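PDB 1ZYL: stress response kinase A from Escherichia coli, which phosphorylates itself and probably other proteins on serine and threonine using ATP and magnesium, and helps protect the cell from stress. Local coordinates for residues L196-C202 with N223-D229; E70-A74 with L218-R222; I147-L153 with V185-W189; Q76-V82 with R131-T135. One frame throughout, in Å; residues are numbered along the deposited sequence.

Contact 1 (L196-C202 with N223-D229); sequences LRLHGDC and NGPAVQD
Asn223 lies alongside Arg197, both side chains pointing the same way from a two-residue antiparallel ladder. Its OD1 sits 3.9 Å from Arg197 CG, and amide and guanidinium planes stand 85° apart. The polar ends go to others: Phe141 N donates to Asn223 OD1, while the Arg197 guanidinium binds Gln76 and Gln139 O. Gly224 forms the hydrogen-bonded pair with Leu196: Gly224 N donates to Leu196 O (3.1 Å), and Leu196 N returns the bond to Gly224 O in the carbonyl plane. Past Pro225 the chain turns, and Ala226 CA comes 3.8 Å from Leu198 CD2. Gln228 CB touches the other branch of that leucine, CD1, at 3.6 Å. Leu198 thus fills the bend between ladder and helix start, just ahead of the His-Gly-Asp sequence of the catalytic loop, whose Asp201 is the probable proton acceptor.

Asp229, its CG anti to the carbonyl carbon (chi1 -67°), grips this loop by its backbone, as the aspartate at the start of helix F does in eukaryotic protein kinases. Its OD1 accepts His199 N on the syn side at 2.8 Å and 167°, the donor standing a little out of the carboxylate plane. OD2 takes a weaker, more bent bond from Gly200 N (3.0 Å). Two adjacent amides therefore share one carboxylate and fix its rotation, helped by His133 NE2, which also binds OD1. With an alanine here, the amides of His199 and Gly200 would probably lose their acceptor, and the loop would be likely to shift. Beside the carboxylate, Asp229 CB packs on Cys202 CB at 3.7 Å.

Contact 2 (E70-A74 with L218-R222); sequences EHQFA and LDDAR
The carbonyl oxygen of Asp219, a residue whose CA lies 3.5 Å from Glu70 OE2, is gripped by two donors, NE1 of Trp62 and NH2 of Arg144. The same Arg144 NH2 also reaches Ala221 O, while its NH1 forms a salt bridge with Glu70 OE2. One guanidinium thus ties the helix to the turn, consistent with the close approach of two like charges, Glu70 OE2 and Asp219 OD2, at 3.8 Å. Asp219 OD1 is held by Asn39 ND2. Glu70 starts with CG between its backbone N and carbonyl carbon (chi1 61°) and bends at chi2, which brings OE1 to within 3.8 Å of Leu218 CB. With a leucine in its place, Arg144 NH1 would probably be left without its carboxylate, and the clamp on the turn would weaken.

The apolar half is built by Leu218, whose CD1 packs on Ala74 CB at 4.0 Å and on Phe73 CD1 at 4.4 Å, while Ala221 CB meets the edge of the Phe73 ring. Residues Leu218 to Ala221 form a type I turn, following the probable magnesium ligand Asp217. The turn lies against helix 64-79, probably the counterpart of protein-kinase helix C, with Tyr57 of strand 52-57 touching both Glu70 and Asp219.

Contact 3 (I147-L153 with V185-W189); sequences IGLNEYL and VTAHW
A CH-pi contact between Leu149 and Trp189 marks the place where the first turn of helix 149-161 packs on the last turn of helix 171-188, in the mainly helical lobe of the kinase fold. Leu149 CD2 stands over one face of the indole, 3.8 Å from the centroid of the five-membered ring and 13° off its normal. The leucine and the tryptophan run past each other in opposite directions, and Leu149 CG adds a contact of 3.6 Å to Trp189 CD1. With CG anti to the backbone N (chi1 -166°), the indole folds back over the start of the other helix. Gly148, the N-cap residue, and Ile147 come in beside the ring system: Ile147 CG2 is 4.3 Å from Trp189 CH2, and Ile147 O sits at the ring edge near its plane.

One helical turn on, Leu153 and Val185 meet tip to tip, although the exact positions of their methyl groups are doubtful. Val185 CG2 also touches Leu149 CD2, at 4.2 Å. No hydrogen bond spans the two segments; the OG1 of Thr186 is bound to the backbone oxygens of Ile182 and Ala183 in its own helix. The third wall is helix 266-283, where Met272 touches Leu149, Val185 and Trp189, and Val275 touches Leu153.

Contact 4 (Q76-V82 with R131-T135); sequences QLVNDEV and RMHQT
Glu81, whose carbonyl is held by Arg131, is the C-prime residue of the Schellman motif that ends helix 64-79. Its positive phi (61°) allows Glu81 N to bond Val78 O at 2.8 Å and Val82 N to reach Leu77 O weakly. With CG anti to the backbone N (chi1 -177°) and its chain bent at chi3, Arg131 brings NH2 to Glu81 O, donating at 2.8 Å. Glu81 OE1 adds a long ion pair with the same nitrogen; it lies well out of the guanidinium plane, so that link is one of charge alone. Phe255 makes a cation-pi contact with this arginine.

At Asp80, OD2 accepts a hydrogen bond from Thr135 OG1 (3.0 Å) on its anti side, 27° out of the carboxylate plane, and Lys138 NZ forms a salt bridge with the same oxygen. Apolar atoms close the groove: Leu77 CD2 on Met132 CG at 3.5 Å, Val82 CG1 on Met132 CB at 4.0 Å, and Val82 CG2 alongside Arg131 CG at 3.7 Å. Gln76 CG slides past the Thr135 methyl, CG2, at 3.5 Å. Such anchoring of one helix end on helix 119-136 is consistent with helices C and E of the protein-kinase fold.

Contacts 1 and 2 each touch all three others. They join through Leu198 N and Arg222 O, 2.9 Å apart in a probable hydrogen bond, so the residue before the catalytic loop and the residue after the turn are joined by backbone. Contact 4 meets contact 1 through probable hydrogen bonds, Asp229 OD1 with His133 NE2 (2.8 Å) and Arg197 NH1 with Gln76 OE1 (2.5 Å), and shares helix 64-79 with contact 2. Contact 3 reaches contact 1 through Ile147 and contact 2 through the Arg222-Glu151 salt bridge, but does not touch contact 4. The side chains of Ile147 and Met132 lie about 9 Å and 10 Å from that of Asp201, the probable proton acceptor.

Contact 1 (L196-C202 with N223-D229)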
loop_
_atom_site.group_PDB
_atom_site.type_symbol
_atom_site.label_atom_id
_atom_site.label_comp_id
_atom_site.label_asym_id
_atom_site.label_seq_id
_atom_site.Cartn_x
_atom_site.Cartn_y
_atom_site.Cartn_z
ATOM N N LEU A 196 7.400 11.264 6.996
ATOM C CA LEU A 196 7.488 11.853 5.668
ATOM C C LEU A 196 6.503 11.172 4.738
ATOM O O LEU A 196 5.923 10.149 5.084
ATOM C CB LEU A 196 8.898 11.692 5.100
ATOM C CG LEU A 196 9.296 10.223 4.969
ATOM C CD1 LEU A 196 10.437 10.041 3.965
ATOM C CD2 LEU A 196 9.658 9.704 6.347
ATOM N N ARG A 197 6.321 11.749 3.556
ATOM C CA ARG A 197 5.424 11.199 2.556
ATOM C C ARG A 197 6.054 9.911 2.058
ATOM O O ARG A 197 7.175 9.937 1.557
ATOM C CB ARG A 197 5.255 12.181 1.393
ATOM C CG ARG A 197 4.189 13.229 1.619
ATOM C CD ARG A 197 4.683 14.632 1.293
ATOM N NE ARG A 197 4.853 14.923 -0.125
ATOM C CZ ARG A 197 5.633 15.898 -0.580
ATOM N NH1 ARG A 197 5.755 16.129 -1.876
ATOM N NH2 ARG A 197 6.316 16.639 0.273
ATOM N N LEU A 198 5.329 8.798 2.195
ATOM C CA LEU A 198 5.811 7.479 1.783
ATOM C C LEU A 198 5.048 6.923 0.605
ATOM O O LEU A 198 3.967 7.401 0.270
ATOM C CB LEU A 198 5.646 6.482 2.916
ATOM C CG LEU A 198 6.296 6.822 4.243
ATOM C CD1 LEU A 198 5.721 5.926 5.330
ATOM C CD2 LEU A 198 7.812 6.676 4.104
ATOM N N HIS A 199 5.617 5.896 -0.018
ATOM C CA HIS A 199 4.944 5.232 -1.119
ATOM C C HIS A 199 3.785 4.508 -0.446
ATOM O O HIS A 199 2.763 4.245 -1.066
ATOM C CB HIS A 199 5.850 4.206 -1.792
ATOM C CG HIS A 199 5.136 3.348 -2.786
ATOM N ND1 HIS A 199 4.874 3.761 -4.074
ATOM C CD2 HIS A 199 4.564 2.128 -2.659
ATOM C CE1 HIS A 199 4.169 2.832 -4.696
ATOM N NE2 HIS A 199 3.967 1.831 -3.858
ATOM N N GLY A 200 3.980 4.174 0.827
ATOM C CA GLY A 200 2.949 3.526 1.620
ATOM C C GLY A 200 2.662 2.057 1.417
ATOM O O GLY A 200 2.167 1.410 2.332
ATOM N N ASP A 201 2.951 1.533 0.230
ATOM C CA ASP A 201 2.710 0.127 -0.087
ATOM C C ASP A 201 3.873 -0.322 -0.957
ATOM O O ASP A 201 3.678 -0.789 -2.072
ATOM C CB ASP A 201 1.394 -0.010 -0.865
ATOM C CG ASP A 201 0.972 -1.460 -1.075
ATOM O OD1 ASP A 201 -0.016 -1.702 -1.798
ATOM O OD2 ASP A 201 1.624 -2.360 -0.512
ATOM N N CYS A 202 5.087 -0.177 -0.441
ATOM C CA CYS A 202 6.277 -0.515 -1.211
ATOM C C CYS A 202 6.800 -1.920 -1.025
ATOM O O CYS A 202 7.526 -2.215 -0.080
ATOM C CB CYS A 202 7.390 0.481 -0.901
ATOM S SG CYS A 202 8.838 0.290 -1.942
ATOM N N ASN A 223 1.587 9.176 5.491
ATOM C CA ASN A 223 2.714 9.763 6.213
ATOM C C ASN A 223 3.160 8.683 7.205
ATOM O O ASN A 223 2.346 8.144 7.962
ATOM C CB ASN A 223 2.316 11.025 6.995
ATOM C CG ASN A 223 1.942 12.202 6.093
ATOM O OD1 ASN A 223 2.574 12.442 5.060
ATOM N ND2 ASN A 223 0.921 12.958 6.502
ATOM N N GLY A 224 4.442 8.349 7.197
ATOM C CA GLY A 224 4.927 7.336 8.117
ATOM C C GLY A 224 6.438 7.300 8.207
ATOM O O GLY A 224 7.115 8.215 7.739
ATOM N N PRO A 225 7.000 6.249 8.814
ATOM C CA PRO A 225 8.450 6.104 8.959
ATOM C C PRO A 225 9.068 5.493 7.710
ATOM O O PRO A 225 8.534 4.530 7.142
ATOM C CB PRO A 225 8.576 5.197 10.170
ATOM C CG PRO A 225 7.433 4.283 9.983
ATOM C CD PRO A 225 6.294 5.194 9.558
ATOM N N ALA A 226 10.200 6.051 7.292
ATOM C CA ALA A 226 10.906 5.587 6.106
ATOM C C ALA A 226 10.921 4.066 6.002
ATOM O O ALA A 226 10.707 3.521 4.917
ATOM C CB ALA A 226 12.319 6.137 6.097
ATOM N N VAL A 227 11.159 3.379 7.118
ATOM C CA VAL A 227 11.184 1.915 7.111
ATOM C C VAL A 227 10.001 1.264 6.410
ATOM O O VAL A 227 10.145 0.177 5.842
ATOM C CB VAL A 227 11.228 1.317 8.521
ATOM C CG1 VAL A 227 12.626 0.874 8.837
ATOM C CG2 VAL A 227 10.743 2.319 9.532
ATOM N N GLN A 228 8.842 1.923 6.458
ATOM C CA GLN A 228 7.625 1.398 5.841
ATOM C C GLN A 228 7.832 0.967 4.401
ATOM O O GLN A 228 7.290 -0.047 3.976
ATOM C CB GLN A 228 6.514 2.444 5.871
ATOM C CG GLN A 228 5.220 1.963 6.488
ATOM C CD GLN A 228 4.725 0.659 5.902
ATOM O OE1 GLN A 228 4.179 0.618 4.798
ATOM N NE2 GLN A 228 4.915 -0.421 6.648
ATOM N N ASP A 229 8.608 1.747 3.650
ATOM C CA ASP A 229 8.869 1.454 2.244
ATOM C C ASP A 229 10.091 0.564 2.066
ATOM O O ASP A 229 10.540 0.339 0.938
ATOM C CB ASP A 229 9.079 2.756 1.462
ATOM C CG ASP A 229 7.822 3.603 1.375
ATOM O OD1 ASP A 229 7.946 4.816 1.111
ATOM O OD2 ASP A 229 6.711 3.057 1.558
#

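Contact 2 (E70-A74 with L218-R222)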
loop_
_atom_site.group_PDB
_atom_site.type_symbol
_atom_site.label_atom_id
_atom_site.label_comp_id
_atom_site.label_asym_id
_atom_site.label_seq_id
_atom_site.Cartn_x
_atom_site.Cartn_y
_atom_site.Cartn_z
ATOM N N GLU A 70 -1.645 13.224 -3.364
ATOM C CA GLU A 70 -0.736 12.269 -3.968
ATOM C C GLU A 70 -0.411 12.735 -5.383
ATOM O O GLU A 70 0.727 12.615 -5.837
ATOM C CB GLU A 70 -1.320 10.849 -3.978
ATOM C CG GLU A 70 -2.600 10.676 -4.761
ATOM C CD GLU A 70 -2.704 9.301 -5.394
ATOM O OE1 GLU A 70 -1.864 9.000 -6.265
ATOM O OE2 GLU A 70 -3.618 8.528 -5.022
ATOM N N HIS A 71 -1.409 13.275 -6.076
ATOM C CA HIS A 71 -1.209 13.775 -7.435
ATOM C C HIS A 71 -0.092 14.810 -7.399
ATOM O O HIS A 71 0.714 14.912 -8.319
ATOM C CB HIS A 71 -2.482 14.432 -7.957
ATOM C CG HIS A 71 -3.419 13.491 -8.651
ATOM N ND1 HIS A 71 -3.939 12.370 -8.041
ATOM C CD2 HIS A 71 -3.965 13.535 -9.888
ATOM C CE1 HIS A 71 -4.767 11.768 -8.875
ATOM N NE2 HIS A 71 -4.801 12.454 -10.002
ATOM N N GLN A 72 -0.066 15.589 -6.327
ATOM C CA GLN A 72 0.955 16.597 -6.148
ATOM C C GLN A 72 2.253 15.815 -5.932
ATOM O O GLN A 72 3.201 15.927 -6.716
ATOM C CB GLN A 72 0.618 17.468 -4.926
ATOM C CG GLN A 72 1.463 18.728 -4.786
ATOM C CD GLN A 72 1.669 19.452 -6.121
ATOM O OE1 GLN A 72 0.723 19.640 -6.895
ATOM N NE2 GLN A 72 2.909 19.866 -6.389
ATOM N N PHE A 73 2.274 14.995 -4.885
ATOM C CA PHE A 73 3.447 14.198 -4.562
ATOM C C PHE A 73 4.008 13.527 -5.817
ATOM O O PHE A 73 5.180 13.696 -6.144
ATOM C CB PHE A 73 3.085 13.149 -3.508
ATOM C CG PHE A 73 4.272 12.440 -2.911
ATOM C CD1 PHE A 73 4.105 11.227 -2.257
ATOM C CD2 PHE A 73 5.546 12.991 -2.981
ATOM C CE1 PHE A 73 5.187 10.575 -1.683
ATOM C CE2 PHE A 73 6.636 12.345 -2.407
ATOM C CZ PHE A 73 6.458 11.135 -1.757
ATOM N N ALA A 74 3.171 12.779 -6.526
ATOM C CA ALA A 74 3.611 12.101 -7.740
ATOM C C ALA A 74 4.235 13.078 -8.726
ATOM O O ALA A 74 5.307 12.827 -9.268
ATOM C CB ALA A 74 2.442 11.393 -8.402
ATOM N N LEU A 218 0.461 4.945 -6.053
ATOM C CA LEU A 218 0.681 5.741 -4.856
ATOM C C LEU A 218 -0.624 5.899 -4.091
ATOM O O LEU A 218 -0.694 6.637 -3.111
ATOM C CB LEU A 218 1.221 7.123 -5.207
ATOM C CG LEU A 218 2.571 7.250 -5.911
ATOM C CD1 LEU A 218 3.098 8.638 -5.629
ATOM C CD2 LEU A 218 3.569 6.216 -5.420
ATOM N N ASP A 219 -1.658 5.197 -4.540
ATOM C CA ASP A 219 -2.968 5.276 -3.902
ATOM C C ASP A 219 -2.880 5.160 -2.380
ATOM O O ASP A 219 -3.713 5.716 -1.660
ATOM C CB ASP A 219 -3.885 4.172 -4.435
ATOM C CG ASP A 219 -5.343 4.379 -4.044
ATOM O OD1 ASP A 219 -6.083 3.378 -3.944
ATOM O OD2 ASP A 219 -5.748 5.544 -3.852
ATOM N N ASP A 220 -1.871 4.440 -1.894
ATOM C CA ASP A 220 -1.706 4.243 -0.455
ATOM C C ASP A 220 -0.736 5.192 0.220
ATOM O O ASP A 220 -0.619 5.192 1.440
ATOM C CB ASP A 220 -1.319 2.794 -0.159
ATOM C CG ASP A 220 -2.541 1.883 0.006
ATOM O OD1 ASP A 220 -2.480 0.700 -0.410
ATOM O OD2 ASP A 220 -3.560 2.349 0.565
ATOM N N ALA A 221 -0.058 6.014 -0.568
ATOM C CA ALA A 221 0.884 6.985 -0.021
ATOM C C ALA A 221 0.300 7.522 1.279
ATOM O O ALA A 221 -0.828 8.003 1.313
ATOM C CB ALA A 221 1.108 8.128 -1.019
ATOM N N ARG A 222 1.077 7.429 2.349
ATOM C CA ARG A 222 0.633 7.875 3.657
ATOM C C ARG A 222 1.812 8.543 4.346
ATOM O O ARG A 222 2.919 8.515 3.822
ATOM C CB ARG A 222 0.184 6.647 4.450
ATOM C CG ARG A 222 -1.094 6.822 5.247
ATOM C CD ARG A 222 -1.725 5.474 5.606
ATOM N NE ARG A 222 -2.135 4.742 4.417
ATOM C CZ ARG A 222 -3.252 4.029 4.341
ATOM N NH1 ARG A 222 -3.563 3.384 3.225
ATOM N NH2 ARG A 222 -4.066 3.966 5.381
#

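Contact 3 (I147-L153 with V185-W189)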
loop_
_atom_site.group_PDB
_atom_site.type_symbol
_atom_site.label_atom_id
_atom_site.label_comp_id
_atom_site.label_asym_id
_atom_site.label_seq_id
_atom_site.Cartn_x
_atom_site.Cartn_y
_atom_site.Cartn_z
ATOM N N ILE A 147 0.275 7.143 9.082
ATOM C CA ILE A 147 0.387 5.850 9.744
ATOM C C ILE A 147 0.451 5.961 11.263
ATOM O O ILE A 147 1.225 6.742 11.825
ATOM C CB ILE A 147 1.619 5.060 9.201
ATOM C CG1 ILE A 147 1.341 4.597 7.772
ATOM C CG2 ILE A 147 1.931 3.845 10.076
ATOM C CD1 ILE A 147 2.448 3.740 7.174
ATOM N N GLY A 148 -0.386 5.174 11.922
ATOM C CA GLY A 148 -0.439 5.186 13.362
ATOM C C GLY A 148 -1.389 4.099 13.801
ATOM O O GLY A 148 -2.050 3.471 12.970
ATOM N N LEU A 149 -1.477 3.885 15.108
ATOM C CA LEU A 149 -2.324 2.842 15.678
ATOM C C LEU A 149 -3.834 2.988 15.463
ATOM O O LEU A 149 -4.547 1.987 15.382
ATOM C CB LEU A 149 -2.033 2.727 17.174
ATOM C CG LEU A 149 -0.558 2.632 17.547
ATOM C CD1 LEU A 149 -0.453 2.236 19.005
ATOM C CD2 LEU A 149 0.152 1.614 16.656
ATOM N N ASN A 150 -4.323 4.221 15.369
ATOM C CA ASN A 150 -5.754 4.444 15.187
ATOM C C ASN A 150 -6.338 3.722 13.988
ATOM O O ASN A 150 -7.213 2.874 14.131
ATOM C CB ASN A 150 -6.061 5.933 15.056
ATOM C CG ASN A 150 -7.499 6.192 14.639
ATOM O OD1 ASN A 150 -7.756 6.896 13.658
ATOM N ND2 ASN A 150 -8.443 5.625 15.379
ATOM N N GLU A 151 -5.847 4.083 12.808
ATOM C CA GLU A 151 -6.303 3.507 11.545
ATOM C C GLU A 151 -5.904 2.055 11.357
ATOM O O GLU A 151 -6.648 1.260 10.780
ATOM C CB GLU A 151 -5.737 4.313 10.373
ATOM C CG GLU A 151 -6.176 3.814 9.016
ATOM C CD GLU A 151 -5.487 4.542 7.895
ATOM O OE1 GLU A 151 -5.998 4.528 6.751
ATOM O OE2 GLU A 151 -4.418 5.125 8.163
ATOM N N TYR A 152 -4.717 1.714 11.838
ATOM C CA TYR A 152 -4.221 0.364 11.677
ATOM C C TYR A 152 -4.661 -0.657 12.708
ATOM O O TYR A 152 -4.832 -1.820 12.365
ATOM C CB TYR A 152 -2.693 0.391 11.571
ATOM C CG TYR A 152 -2.228 0.741 10.180
ATOM C CD1 TYR A 152 -2.239 2.057 9.725
ATOM C CD2 TYR A 152 -1.839 -0.262 9.291
ATOM C CE1 TYR A 152 -1.873 2.364 8.413
ATOM C CE2 TYR A 152 -1.473 0.030 7.987
ATOM C CZ TYR A 152 -1.489 1.342 7.550
ATOM O OH TYR A 152 -1.095 1.619 6.260
ATOM N N LEU A 153 -4.868 -0.232 13.951
ATOM C CA LEU A 153 -5.274 -1.165 15.005
ATOM C C LEU A 153 -6.656 -0.979 15.645
ATOM O O LEU A 153 -7.516 -1.858 15.548
ATOM C CB LEU A 153 -4.235 -1.171 16.129
ATOM C CG LEU A 153 -2.802 -1.539 15.767
ATOM C CD1 LEU A 153 -1.958 -1.565 17.020
ATOM C CD2 LEU A 153 -2.786 -2.883 15.095
ATOM N N VAL A 185 2.003 -4.486 20.046
ATOM C CA VAL A 185 2.471 -3.483 19.098
ATOM C C VAL A 185 2.446 -2.088 19.726
ATOM O O VAL A 185 3.389 -1.317 19.558
ATOM C CB VAL A 185 1.638 -3.514 17.791
ATOM C CG1 VAL A 185 0.193 -3.666 18.113
ATOM C CG2 VAL A 185 1.852 -2.252 16.998
ATOM N N THR A 186 1.384 -1.766 20.460
ATOM C CA THR A 186 1.301 -0.462 21.109
ATOM C C THR A 186 2.505 -0.259 22.035
ATOM O O THR A 186 3.114 0.808 22.053
ATOM C CB THR A 186 -0.001 -0.306 21.946
ATOM O OG1 THR A 186 -0.276 -1.536 22.616
ATOM C CG2 THR A 186 -1.193 0.058 21.072
ATOM N N ALA A 187 2.856 -1.292 22.791
ATOM C CA ALA A 187 3.977 -1.206 23.721
ATOM C C ALA A 187 5.329 -0.968 23.044
ATOM O O ALA A 187 6.283 -0.556 23.699
ATOM C CB ALA A 187 4.044 -2.467 24.591
ATOM N N HIS A 188 5.418 -1.224 21.744
ATOM C CA HIS A 188 6.670 -1.017 21.026
ATOM C C HIS A 188 6.568 0.132 20.034
ATOM O O HIS A 188 7.541 0.446 19.356
ATOM C CB HIS A 188 7.074 -2.289 20.277
ATOM C CG HIS A 188 7.282 -3.475 21.166
ATOM N ND1 HIS A 188 8.406 -3.633 21.947
ATOM C CD2 HIS A 188 6.503 -4.556 21.409
ATOM C CE1 HIS A 188 8.310 -4.759 22.631
ATOM N NE2 HIS A 188 7.164 -5.339 22.323
ATOM N N TRP A 189 5.397 0.760 19.937
ATOM C CA TRP A 189 5.225 1.866 18.998
ATOM C C TRP A 189 5.867 3.092 19.593
ATOM O O TRP A 189 6.079 3.151 20.797
ATOM C CB TRP A 189 3.745 2.137 18.736
ATOM C CG TRP A 189 3.489 3.024 17.537
ATOM C CD1 TRP A 189 2.743 4.166 17.514
ATOM C CD2 TRP A 189 3.959 2.827 16.192
ATOM N NE1 TRP A 189 2.714 4.695 16.243
ATOM C CE2 TRP A 189 3.452 3.897 15.410
ATOM C CE3 TRP A 189 4.756 1.854 15.570
ATOM C CZ2 TRP A 189 3.719 4.023 14.039
ATOM C CZ3 TRP A 189 5.021 1.979 14.203
ATOM C CH2 TRP A 189 4.501 3.059 13.456
#

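Contact 4 (Q76-V82 with R131-T135)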
loop_
_atom_site.group_PDB
_atom_site.type_symbol
_atom_site.label_atom_id
_atom_site.label_comp_id
_atom_site.label_asym_id
_atom_site.label_seq_id
_atom_site.Cartn_x
_atom_site.Cartn_y
_atom_site.Cartn_z
ATOM N N GLN A 76 5.491 16.112 -8.154
ATOM C CA GLN A 76 6.734 16.661 -7.616
ATOM C C GLN A 76 7.845 15.623 -7.708
ATOM O O GLN A 76 8.973 15.930 -8.096
ATOM C CB GLN A 76 6.542 17.089 -6.158
ATOM C CG GLN A 76 7.841 17.431 -5.434
ATOM C CD GLN A 76 7.618 18.145 -4.108
ATOM O OE1 GLN A 76 6.618 17.918 -3.421
ATOM N NE2 GLN A 76 8.561 19.001 -3.736
ATOM N N LEU A 77 7.513 14.389 -7.352
ATOM C CA LEU A 77 8.464 13.290 -7.392
ATOM C C LEU A 77 9.075 13.158 -8.796
ATOM O O LEU A 77 10.262 12.851 -8.945
ATOM C CB LEU A 77 7.748 11.997 -6.992
ATOM C CG LEU A 77 8.442 11.028 -6.033
ATOM C CD1 LEU A 77 9.046 11.790 -4.874
ATOM C CD2 LEU A 77 7.431 9.998 -5.526
ATOM N N VAL A 78 8.261 13.387 -9.822
ATOM C CA VAL A 78 8.739 13.300 -11.197
ATOM C C VAL A 78 9.783 14.394 -11.394
ATOM O O VAL A 78 10.852 14.151 -11.956
ATOM C CB VAL A 78 7.588 13.516 -12.210
ATOM C CG1 VAL A 78 8.081 13.307 -13.620
ATOM C CG2 VAL A 78 6.462 12.566 -11.920
ATOM N N ASN A 79 9.463 15.595 -10.922
ATOM C CA ASN A 79 10.367 16.738 -11.021
ATOM C C ASN A 79 11.772 16.425 -10.501
ATOM O O ASN A 79 12.764 16.788 -11.130
ATOM C CB ASN A 79 9.811 17.929 -10.231
ATOM C CG ASN A 79 9.406 19.089 -11.121
ATOM O OD1 ASN A 79 8.282 19.138 -11.636
ATOM N ND2 ASN A 79 10.328 20.031 -11.316
ATOM N N ASP A 80 11.845 15.764 -9.346
ATOM C CA ASP A 80 13.119 15.410 -8.725
ATOM C C ASP A 80 13.709 14.114 -9.259
ATOM O O ASP A 80 14.602 13.532 -8.650
ATOM C CB ASP A 80 12.943 15.314 -7.221
ATOM C CG ASP A 80 12.345 16.567 -6.643
ATOM O OD1 ASP A 80 12.795 17.654 -7.049
ATOM O OD2 ASP A 80 11.438 16.473 -5.792
ATOM N N GLU A 81 13.190 13.672 -10.399
ATOM C CA GLU A 81 13.654 12.469 -11.080
ATOM C C GLU A 81 13.529 11.154 -10.313
ATOM O O GLU A 81 14.521 10.489 -10.021
ATOM C CB GLU A 81 15.100 12.668 -11.546
ATOM C CG GLU A 81 15.284 13.880 -12.454
ATOM C CD GLU A 81 16.712 14.036 -12.954
ATOM O OE1 GLU A 81 17.644 14.073 -12.119
ATOM O OE2 GLU A 81 16.903 14.127 -14.185
ATOM N N VAL A 82 12.297 10.782 -9.996
ATOM C CA VAL A 82 12.035 9.529 -9.306
ATOM C C VAL A 82 11.036 8.749 -10.165
ATOM O O VAL A 82 9.964 9.250 -10.507
ATOM C CB VAL A 82 11.471 9.776 -7.899
ATOM C CG1 VAL A 82 11.227 8.452 -7.195
ATOM C CG2 VAL A 82 12.450 10.621 -7.100
ATOM N N ARG A 131 15.933 8.755 -2.949
ATOM C CA ARG A 131 15.659 10.032 -3.576
ATOM C C ARG A 131 14.173 10.339 -3.406
ATOM O O ARG A 131 13.774 11.506 -3.359
ATOM C CB ARG A 131 16.024 10.004 -5.060
ATOM C CG ARG A 131 15.825 11.361 -5.740
ATOM C CD ARG A 131 16.096 11.323 -7.238
ATOM N NE ARG A 131 17.509 11.136 -7.549
ATOM C CZ ARG A 131 17.997 11.072 -8.784
ATOM N NH1 ARG A 131 19.296 10.904 -8.980
ATOM N NH2 ARG A 131 17.183 11.169 -9.826
ATOM N N MET A 132 13.360 9.288 -3.295
ATOM C CA MET A 132 11.922 9.459 -3.127
ATOM C C MET A 132 11.657 10.101 -1.787
ATOM O O MET A 132 10.983 11.126 -1.704
ATOM C CB MET A 132 11.189 8.121 -3.189
ATOM C CG MET A 132 9.690 8.261 -3.457
ATOM S SD MET A 132 8.710 6.845 -2.920
ATOM C CE MET A 132 9.020 5.708 -4.223
ATOM N N HIS A 133 12.195 9.494 -0.734
ATOM C CA HIS A 133 12.022 10.015 0.620
ATOM C C HIS A 133 12.672 11.375 0.783
ATOM O O HIS A 133 12.309 12.134 1.687
ATOM C CB HIS A 133 12.589 9.040 1.646
ATOM C CG HIS A 133 11.803 7.776 1.760
ATOM N ND1 HIS A 133 11.988 6.873 2.780
ATOM C CD2 HIS A 133 10.820 7.267 0.980
ATOM C CE1 HIS A 133 11.153 5.862 2.627
ATOM N NE2 HIS A 133 10.432 6.077 1.542
ATOM N N GLN A 134 13.635 11.672 -0.093
ATOM C CA GLN A 134 14.313 12.959 -0.075
ATOM C C GLN A 134 13.254 13.998 -0.420
ATOM O O GLN A 134 13.168 15.050 0.218
ATOM C CB GLN A 134 15.418 12.991 -1.121
ATOM C CG GLN A 134 16.294 14.230 -1.057
ATOM C CD GLN A 134 17.327 14.272 -2.167
ATOM O OE1 GLN A 134 18.273 15.050 -2.110
ATOM N NE2 GLN A 134 17.145 13.443 -3.185
ATOM N N THR A 135 12.446 13.684 -1.433
ATOM C CA THR A 135 11.355 14.556 -1.869
ATOM C C THR A 135 10.289 14.499 -0.796
ATOM O O THR A 135 9.917 15.505 -0.199
ATOM C CB THR A 135 10.696 14.053 -3.169
ATOM O OG1 THR A 135 11.675 13.974 -4.214
ATOM C CG2 THR A 135 9.587 14.986 -3.595
#